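PDB 3MI6: alpha-galactosidase from Lactobacillus brevis, which probably hydrolyses terminal, non-reducing alpha-D-galactose residues in alpha-D-galactosides such as galactose oligosaccharides, galactomannans and galactolipids. Local coordinates for residues E555-Q560 / G594-F599; Y639-P644 / V651-V656. All blocks are in the same frame, centred on the assembly; numbering follows the deposited sequence.

The chain builds its N-terminal beta domain and then enters the eight-stranded parallel barrel. Contact 1 forms late in the barrel. It closes a loop of 33 residues that holds barrel strand 572-576, and joins helices 553-566 and 590-597. Strand 601-604 then completes the barrel, and helices 613-628 and 630-635 follow. Contact 2 closes a short loop of six residues, pairing strands 637-640 and 651-657 at one edge of the C-terminal antiparallel sheet. The two are in series, neither nesting nor crossing. The centres of contacts 1 and 2 lie about 11 Å apart. Leu557 packs on Thr652, Leu558 on Pro644, and Phe599 on Trp654 and Val656. Barrel helices and C-terminal sheet are thus tied together.

Contact 1 (E555-Q560 / G594-F599); sequences ERLLIQ and GAVAFF
Gln560 and Val596 join two successive helices of the (beta/alpha)8 barrel, 553-566 and 590-597. The amide of Gln560 reaches across with its chain extended beyond CG. Its NE2 donates to the backbone carbonyl of Val596 (NE2 to O 3.2 Å), tilted 26° from the carbonyl plane. The other end of the amide is held within its own helix. Arg556 NE donates to Gln560 OE1 at 3.2 Å, in the carbonyl plane and on a lone pair. The two bonds together set which way the amide is turned. Arg556 NH1 also bonds the carbonyl of Asp550, and the side chain makes a cation-pi contact with Trp546. With an alanine in place of Gln560, the Val596 carbonyl and Arg556 NE would probably lose these partners, and a gap would open beside Val596 CG1. Val596 supplies the apolar part. Its CG2 meets Leu557 CD1 at 3.6 Å, the two side chains crossing at about a right angle. Arg556 is about 7 Å, side chain to side chain, from Asp549, the predicted proton donor. Gln560, Arg556 and Ala597 touch Ala574 of strand 572-576: outer helices of a (beta/alpha)8 barrel packing over the strand between them in sequence.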
ATOM      1  N   GLU D 555     -15.398   2.403  22.616  1.00 32.97           N
ATOM      2  CA  GLU D 555     -14.391   3.444  22.470  1.00 30.69           C
ATOM      3  C   GLU D 555     -13.151   3.172  23.331  1.00 31.88           C
ATOM      4  O   GLU D 555     -12.019   3.455  22.920  1.00 30.04           O
ATOM      5  CB  GLU D 555     -14.979   4.806  22.836  1.00 31.82           C
ATOM      6  CG  GLU D 555     -16.183   5.216  22.014  1.00 35.19           C
ATOM      7  CD  GLU D 555     -15.865   5.402  20.531  1.00 37.05           C
ATOM      8  OE1 GLU D 555     -14.715   5.758  20.180  1.00 34.55           O
ATOM      9  OE2 GLU D 555     -16.791   5.211  19.711  1.00 40.91           O
ATOM     10  N   ARG D 556     -13.366   2.651  24.538  1.00 31.54           N
ATOM     11  CA  ARG D 556     -12.259   2.389  25.448  1.00 30.63           C
ATOM     12  C   ARG D 556     -11.317   1.329  24.860  1.00 30.81           C
ATOM     13  O   ARG D 556     -10.096   1.462  24.934  1.00 31.49           O
ATOM     14  CB  ARG D 556     -12.755   1.983  26.843  1.00 28.71           C
ATOM     15  CG  ARG D 556     -13.271   3.117  27.701  1.00 30.91           C
ATOM     16  CD  ARG D 556     -12.194   4.164  28.013  1.00 31.32           C
ATOM     17  NE  ARG D 556     -11.415   3.855  29.206  1.00 32.06           N
ATOM     18  CZ  ARG D 556     -11.319   4.642  30.272  1.00 32.79           C
ATOM     19  NH1 ARG D 556     -11.949   5.796  30.314  1.00 36.40           N
ATOM     20  NH2 ARG D 556     -10.586   4.277  31.302  1.00 34.15           N
ATOM     21  N   LEU D 557     -11.879   0.282  24.279  1.00 28.32           N
ATOM     22  CA  LEU D 557     -11.070  -0.674  23.552  1.00 28.68           C
ATOM     23  C   LEU D 557      -9.987   0.065  22.773  1.00 30.59           C
ATOM     24  O   LEU D 557      -8.790  -0.174  22.967  1.00 30.95           O
ATOM     25  CB  LEU D 557     -11.942  -1.464  22.584  1.00 31.75           C
ATOM     26  CG  LEU D 557     -12.252  -2.940  22.836  1.00 32.60           C
ATOM     27  CD1 LEU D 557     -11.815  -3.390  24.228  1.00 30.14           C
ATOM     28  CD2 LEU D 557     -13.743  -3.218  22.577  1.00 31.56           C
ATOM     29  N   LEU D 558     -10.388   0.975  21.893  1.00 28.61           N
ATOM     30  CA  LEU D 558      -9.390   1.696  21.117  1.00 26.13           C
ATOM     31  C   LEU D 558      -8.433   2.488  22.013  1.00 28.08           C
ATOM     32  O   LEU D 558      -7.219   2.384  21.857  1.00 29.39           O
ATOM     33  CB  LEU D 558     -10.043   2.565  20.050  1.00 26.81           C
ATOM     34  CG  LEU D 558     -10.520   1.847  18.779  1.00 25.51           C
ATOM     35  CD1 LEU D 558     -11.509   0.745  19.091  1.00 27.30           C
ATOM     36  CD2 LEU D 558     -11.126   2.808  17.809  1.00 26.01           C
ATOM     37  N   ILE D 559      -8.972   3.239  22.974  1.00 30.84           N
ATOM     38  CA  ILE D 559      -8.160   4.113  23.821  1.00 28.74           C
ATOM     39  C   ILE D 559      -7.151   3.336  24.671  1.00 29.12           C
ATOM     40  O   ILE D 559      -5.981   3.711  24.762  1.00 28.33           O
ATOM     41  CB  ILE D 559      -9.030   5.013  24.710  1.00 27.56           C
ATOM     42  CG1 ILE D 559      -9.871   5.945  23.837  1.00 29.83           C
ATOM     43  CG2 ILE D 559      -8.156   5.864  25.589  1.00 27.75           C
ATOM     44  CD1 ILE D 559     -10.974   6.699  24.547  1.00 26.32           C
ATOM     45  N   GLN D 560      -7.602   2.240  25.272  1.00 28.29           N
ATOM     46  CA  GLN D 560      -6.728   1.392  26.082  1.00 28.69           C
ATOM     47  C   GLN D 560      -5.684   0.620  25.251  1.00 29.95           C
ATOM     48  O   GLN D 560      -4.500   0.536  25.617  1.00 27.80           O
ATOM     49  CB  GLN D 560      -7.560   0.465  26.963  1.00 25.21           C
ATOM     50  CG  GLN D 560      -8.383   1.247  27.983  1.00 29.08           C
ATOM     51  CD  GLN D 560      -9.300   0.368  28.831  1.00 31.05           C
ATOM     52  OE1 GLN D 560     -10.355   0.816  29.299  1.00 31.09           O
ATOM     53  NE2 GLN D 560      -8.899  -0.884  29.035  1.00 29.06           N
ATOM     54  N   GLY D 594     -18.006  -4.243  31.718  1.00 31.77           N
ATOM     55  CA  GLY D 594     -17.218  -4.851  32.770  1.00 30.89           C
ATOM     56  C   GLY D 594     -15.893  -5.380  32.254  1.00 32.93           C
ATOM     57  O   GLY D 594     -14.846  -5.121  32.860  1.00 30.84           O
ATOM     58  N   ALA D 595     -15.942  -6.095  31.121  1.00 32.13           N
ATOM     59  CA  ALA D 595     -14.799  -6.855  30.602  1.00 30.45           C
ATOM     60  C   ALA D 595     -13.687  -6.016  29.971  1.00 29.27           C
ATOM     61  O   ALA D 595     -12.540  -6.422  29.958  1.00 29.99           O
ATOM     62  CB  ALA D 595     -15.275  -7.940  29.629  1.00 29.80           C
ATOM     63  N   VAL D 596     -14.030  -4.856  29.431  1.00 31.85           N
ATOM     64  CA  VAL D 596     -13.024  -3.880  29.010  1.00 31.40           C
ATOM     65  C   VAL D 596     -12.398  -3.173  30.228  1.00 30.33           C
ATOM     66  O   VAL D 596     -11.243  -2.796  30.202  1.00 31.74           O
ATOM     67  CB  VAL D 596     -13.635  -2.814  28.057  1.00 31.91           C
ATOM     68  CG1 VAL D 596     -12.593  -1.822  27.611  1.00 28.39           C
ATOM     69  CG2 VAL D 596     -14.265  -3.474  26.838  1.00 30.88           C
ATOM     70  N   ALA D 597     -13.145  -3.018  31.312  1.00 30.98           N
ATOM     71  CA  ALA D 597     -12.627  -2.298  32.476  1.00 31.19           C
ATOM     72  C   ALA D 597     -11.752  -3.146  33.409  1.00 31.99           C
ATOM     73  O   ALA D 597     -10.981  -2.602  34.200  1.00 32.13           O
ATOM     74  CB  ALA D 597     -13.756  -1.608  33.256  1.00 28.92           C
ATOM     75  N   PHE D 598     -11.855  -4.467  33.327  1.00 30.11           N
ATOM     76  CA  PHE D 598     -10.972  -5.302  34.136  1.00 30.21           C
ATOM     77  C   PHE D 598      -9.514  -5.049  33.788  1.00 33.79           C
ATOM     78  O   PHE D 598      -8.656  -5.150  34.651  1.00 36.55           O
ATOM     79  CB  PHE D 598     -11.237  -6.790  33.949  1.00 29.28           C
ATOM     80  CG  PHE D 598     -12.603  -7.223  34.353  1.00 31.54           C
ATOM     81  CD1 PHE D 598     -13.275  -6.580  35.369  1.00 30.63           C
ATOM     82  CD2 PHE D 598     -13.212  -8.293  33.718  1.00 31.06           C
ATOM     83  CE1 PHE D 598     -14.526  -6.988  35.733  1.00 32.01           C
ATOM     84  CE2 PHE D 598     -14.463  -8.711  34.087  1.00 30.39           C
ATOM     85  CZ  PHE D 598     -15.122  -8.061  35.090  1.00 33.44           C
ATOM     86  N   PHE D 599      -9.220  -4.736  32.529  1.00 33.35           N
ATOM     87  CA  PHE D 599      -7.824  -4.597  32.114  1.00 31.81           C
ATOM     88  C   PHE D 599      -7.262  -3.206  32.427  1.00 33.52           C
ATOM     89  O   PHE D 599      -6.784  -2.460  31.561  1.00 36.09           O
ATOM     90  CB  PHE D 599      -7.651  -5.018  30.656  1.00 31.66           C
ATOM     91  CG  PHE D 599      -7.929  -6.473  30.435  1.00 30.91           C
ATOM     92  CD1 PHE D 599      -9.236  -6.936  30.352  1.00 30.61           C
ATOM     93  CD2 PHE D 599      -6.884  -7.389  30.347  1.00 29.19           C
ATOM     94  CE1 PHE D 599      -9.502  -8.272  30.154  1.00 30.87           C
ATOM     95  CE2 PHE D 599      -7.134  -8.725  30.147  1.00 28.05           C
ATOM     96  CZ  PHE D 599      -8.445  -9.176  30.050  1.00 31.80           C
TER

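Contact 2 (Y639-P644 / V651-V656); sequences YRIDSP and VTSWQV
Ser653 faces both Ile641 and Asp642 in a classic beta bulge, within the hairpin of strands 637-640 and 651-657. Before the bulge the pairing is regular and antiparallel. Tyr639 and Gln655 form a hydrogen-bonded pair, with Tyr639 N to Gln655 O at 2.8 Å. Arg640 and Trp654 form the next, non-hydrogen-bonded pair on the other face. The polar end of Arg640 turns to Asp242 in a salt bridge, while the Trp654 ring meets Phe599 and Tyr669. At the bulge Ile641 N donates to Ser653 O (2.9 Å). Ser653 N donates to Asp642 O, also at 2.9 Å. The Ser653 hydroxyl sits between its own backbone N and carbonyl carbon (chi1 72°), which puts OG beside Asp642. There OG accepts from Asp642 N (3.0 Å) and donates to Asp642 OD2 (2.6 Å), on the anti side of the carboxylate. Further on, Thr652 OG1 lies against the Pro644 ring. A water donates to both Ser643 O and Val651 O, bridging the two segments where direct pairing has ended. Donating and accepting at once, the Ser653 hydroxyl links the amide and the carboxylate of Asp642 to the one residue opposite, which is likely to hold the extra residue of the bulge in place.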
ATOM      1  N   TYR D 639       0.019  -8.617  26.891  1.00 31.66           N
ATOM      2  CA  TYR D 639       0.173  -8.876  25.468  1.00 29.40           C
ATOM      3  C   TYR D 639      -1.027  -8.349  24.686  1.00 29.85           C
ATOM      4  O   TYR D 639      -2.165  -8.692  24.996  1.00 30.11           O
ATOM      5  CB  TYR D 639       0.256 -10.379  25.240  1.00 28.14           C
ATOM      6  CG  TYR D 639       1.514 -11.025  25.751  1.00 30.42           C
ATOM      7  CD1 TYR D 639       2.618 -11.212  24.920  1.00 31.97           C
ATOM      8  CD2 TYR D 639       1.594 -11.468  27.046  1.00 28.23           C
ATOM      9  CE1 TYR D 639       3.752 -11.825  25.385  1.00 30.95           C
ATOM     10  CE2 TYR D 639       2.716 -12.069  27.514  1.00 30.28           C
ATOM     11  CZ  TYR D 639       3.795 -12.251  26.696  1.00 32.07           C
ATOM     12  OH  TYR D 639       4.924 -12.859  27.216  1.00 34.78           O
ATOM     13  N   ARG D 640      -0.765  -7.534  23.672  1.00 30.12           N
ATOM     14  CA  ARG D 640      -1.758  -7.220  22.656  1.00 28.99           C
ATOM     15  C   ARG D 640      -1.754  -8.337  21.624  1.00 30.47           C
ATOM     16  O   ARG D 640      -0.700  -8.845  21.261  1.00 29.79           O
ATOM     17  CB  ARG D 640      -1.426  -5.903  21.952  1.00 29.31           C
ATOM     18  CG  ARG D 640      -1.628  -4.642  22.783  1.00 30.59           C
ATOM     19  CD  ARG D 640      -0.983  -3.442  22.089  1.00 28.04           C
ATOM     20  NE  ARG D 640       0.453  -3.636  21.935  1.00 30.26           N
ATOM     21  CZ  ARG D 640       1.376  -3.155  22.774  1.00 32.23           C
ATOM     22  NH1 ARG D 640       1.001  -2.434  23.834  1.00 29.44           N
ATOM     23  NH2 ARG D 640       2.676  -3.381  22.550  1.00 28.69           N
ATOM     24  N   ILE D 641      -2.930  -8.708  21.136  1.00 29.54           N
ATOM     25  CA  ILE D 641      -3.027  -9.757  20.144  1.00 29.55           C
ATOM     26  C   ILE D 641      -3.641  -9.166  18.863  1.00 32.76           C
ATOM     27  O   ILE D 641      -2.911  -8.665  17.998  1.00 33.91           O
ATOM     28  CB  ILE D 641      -3.810 -10.995  20.733  1.00 32.84           C
ATOM     29  CG1 ILE D 641      -2.997 -11.633  21.864  1.00 31.72           C
ATOM     30  CG2 ILE D 641      -4.132 -12.056  19.681  1.00 32.08           C
ATOM     31  CD1 ILE D 641      -3.750 -12.653  22.669  1.00 31.25           C
ATOM     32  N   ASP D 642      -4.969  -9.211  18.757  1.00 30.82           N
ATOM     33  CA  ASP D 642      -5.706  -8.631  17.634  1.00 31.53           C
ATOM     34  C   ASP D 642      -5.909  -7.123  17.835  1.00 31.19           C
ATOM     35  O   ASP D 642      -6.358  -6.691  18.908  1.00 29.66           O
ATOM     36  CB  ASP D 642      -7.071  -9.327  17.485  1.00 30.29           C
ATOM     37  CG  ASP D 642      -6.939 -10.824  17.189  1.00 39.03           C
ATOM     38  OD1 ASP D 642      -6.531 -11.146  16.043  1.00 40.50           O
ATOM     39  OD2 ASP D 642      -7.250 -11.674  18.084  1.00 35.73           O
ATOM     40  N   SER D 643      -5.607  -6.332  16.805  1.00 29.12           N
ATOM     41  CA  SER D 643      -5.593  -4.870  16.929  1.00 28.50           C
ATOM     42  C   SER D 643      -6.682  -4.144  16.159  1.00 30.72           C
ATOM     43  O   SER D 643      -6.832  -4.361  14.964  1.00 34.92           O
ATOM     44  CB  SER D 643      -4.259  -4.329  16.450  1.00 29.31           C
ATOM     45  OG  SER D 643      -4.295  -2.919  16.422  1.00 33.46           O
ATOM     46  N   PRO D 644      -7.421  -3.246  16.830  1.00 31.76           N
ATOM     47  CA  PRO D 644      -8.464  -2.446  16.183  1.00 32.16           C
ATOM     48  C   PRO D 644      -7.850  -1.418  15.247  1.00 34.05           C
ATOM     49  O   PRO D 644      -8.584  -0.680  14.584  1.00 34.66           O
ATOM     50  CB  PRO D 644      -9.092  -1.702  17.352  1.00 30.07           C
ATOM     51  CG  PRO D 644      -7.978  -1.530  18.275  1.00 30.80           C
ATOM     52  CD  PRO D 644      -7.208  -2.812  18.218  1.00 30.06           C
ATOM     53  N   VAL D 651     -12.122  -6.694  15.424  1.00 34.86           N
ATOM     54  CA  VAL D 651     -11.790  -7.523  16.576  1.00 33.95           C
ATOM     55  C   VAL D 651     -10.574  -6.994  17.341  1.00 32.42           C
ATOM     56  O   VAL D 651      -9.508  -6.786  16.749  1.00 32.58           O
ATOM     57  CB  VAL D 651     -11.568  -9.002  16.147  1.00 29.46           C
ATOM     58  CG1 VAL D 651     -11.260  -9.863  17.349  1.00 24.77           C
ATOM     59  CG2 VAL D 651     -12.795  -9.503  15.429  1.00 30.03           C
ATOM     60  N   THR D 652     -10.746  -6.769  18.647  1.00 27.97           N
ATOM     61  CA  THR D 652      -9.652  -6.377  19.529  1.00 28.39           C
ATOM     62  C   THR D 652      -9.473  -7.470  20.543  1.00 28.95           C
ATOM     63  O   THR D 652     -10.451  -7.925  21.116  1.00 29.30           O
ATOM     64  CB  THR D 652      -9.981  -5.088  20.328  1.00 31.18           C
ATOM     65  OG1 THR D 652      -9.946  -3.955  19.462  1.00 33.59           O
ATOM     66  CG2 THR D 652      -8.973  -4.861  21.451  1.00 28.40           C
ATOM     67  N   SER D 653      -8.240  -7.894  20.798  1.00 28.30           N
ATOM     68  CA  SER D 653      -8.045  -8.883  21.841  1.00 27.13           C
ATOM     69  C   SER D 653      -6.731  -8.729  22.552  1.00 30.30           C
ATOM     70  O   SER D 653      -5.734  -8.320  21.961  1.00 32.30           O
ATOM     71  CB  SER D 653      -8.161 -10.295  21.277  1.00 29.90           C
ATOM     72  OG  SER D 653      -7.040 -10.610  20.475  1.00 32.38           O
ATOM     73  N   TRP D 654      -6.734  -9.066  23.834  1.00 31.07           N
ATOM     74  CA  TRP D 654      -5.492  -9.118  24.579  1.00 30.47           C
ATOM     75  C   TRP D 654      -5.443 -10.073  25.765  1.00 31.48           C
ATOM     76  O   TRP D 654      -6.419 -10.779  26.069  1.00 30.51           O
ATOM     77  CB  TRP D 654      -4.987  -7.729  24.994  1.00 31.76           C
ATOM     78  CG  TRP D 654      -5.925  -6.554  25.166  1.00 33.17           C
ATOM     79  CD1 TRP D 654      -5.835  -5.312  24.531  1.00 39.10           C
ATOM     80  CD2 TRP D 654      -7.020  -6.451  26.059  1.00 29.76           C
ATOM     81  NE1 TRP D 654      -6.829  -4.452  24.984  1.00 34.28           N
ATOM     82  CE2 TRP D 654      -7.571  -5.131  25.916  1.00 33.40           C
ATOM     83  CE3 TRP D 654      -7.602  -7.329  26.951  1.00 28.34           C
ATOM     84  CZ2 TRP D 654      -8.660  -4.702  26.641  1.00 30.75           C
ATOM     85  CZ3 TRP D 654      -8.670  -6.906  27.656  1.00 31.61           C
ATOM     86  CH2 TRP D 654      -9.193  -5.600  27.514  1.00 34.40           C
ATOM     87  N   GLN D 655      -4.287 -10.084  26.430  1.00 28.51           N
ATOM     88  CA  GLN D 655      -4.012 -11.088  27.441  1.00 29.03           C
ATOM     89  C   GLN D 655      -3.103 -10.556  28.555  1.00 30.08           C
ATOM     90  O   GLN D 655      -2.121  -9.870  28.285  1.00 30.52           O
ATOM     91  CB  GLN D 655      -3.340 -12.287  26.764  1.00 26.71           C
ATOM     92  CG  GLN D 655      -3.465 -13.597  27.513  1.00 29.93           C
ATOM     93  CD  GLN D 655      -2.746 -14.752  26.815  1.00 30.01           C
ATOM     94  OE1 GLN D 655      -2.323 -15.721  27.451  1.00 28.76           O
ATOM     95  NE2 GLN D 655      -2.599 -14.641  25.506  1.00 30.71           N
ATOM     96  N   VAL D 656      -3.426 -10.876  29.803  1.00 28.40           N
ATOM     97  CA  VAL D 656      -2.477 -10.670  30.897  1.00 29.70           C
ATOM     98  C   VAL D 656      -1.989 -12.016  31.435  1.00 30.40           C
ATOM     99  O   VAL D 656      -2.786 -12.949  31.600  1.00 30.05           O
ATOM    100  CB  VAL D 656      -3.088  -9.858  32.047  1.00 28.94           C
ATOM    101  CG1 VAL D 656      -3.266  -8.427  31.637  1.00 29.18           C
ATOM    102  CG2 VAL D 656      -4.414 -10.456  32.467  1.00 30.27           C
TER
HETATM  103  O   HOH W   1      -8.653  -6.598  14.136  1.00 31.96           O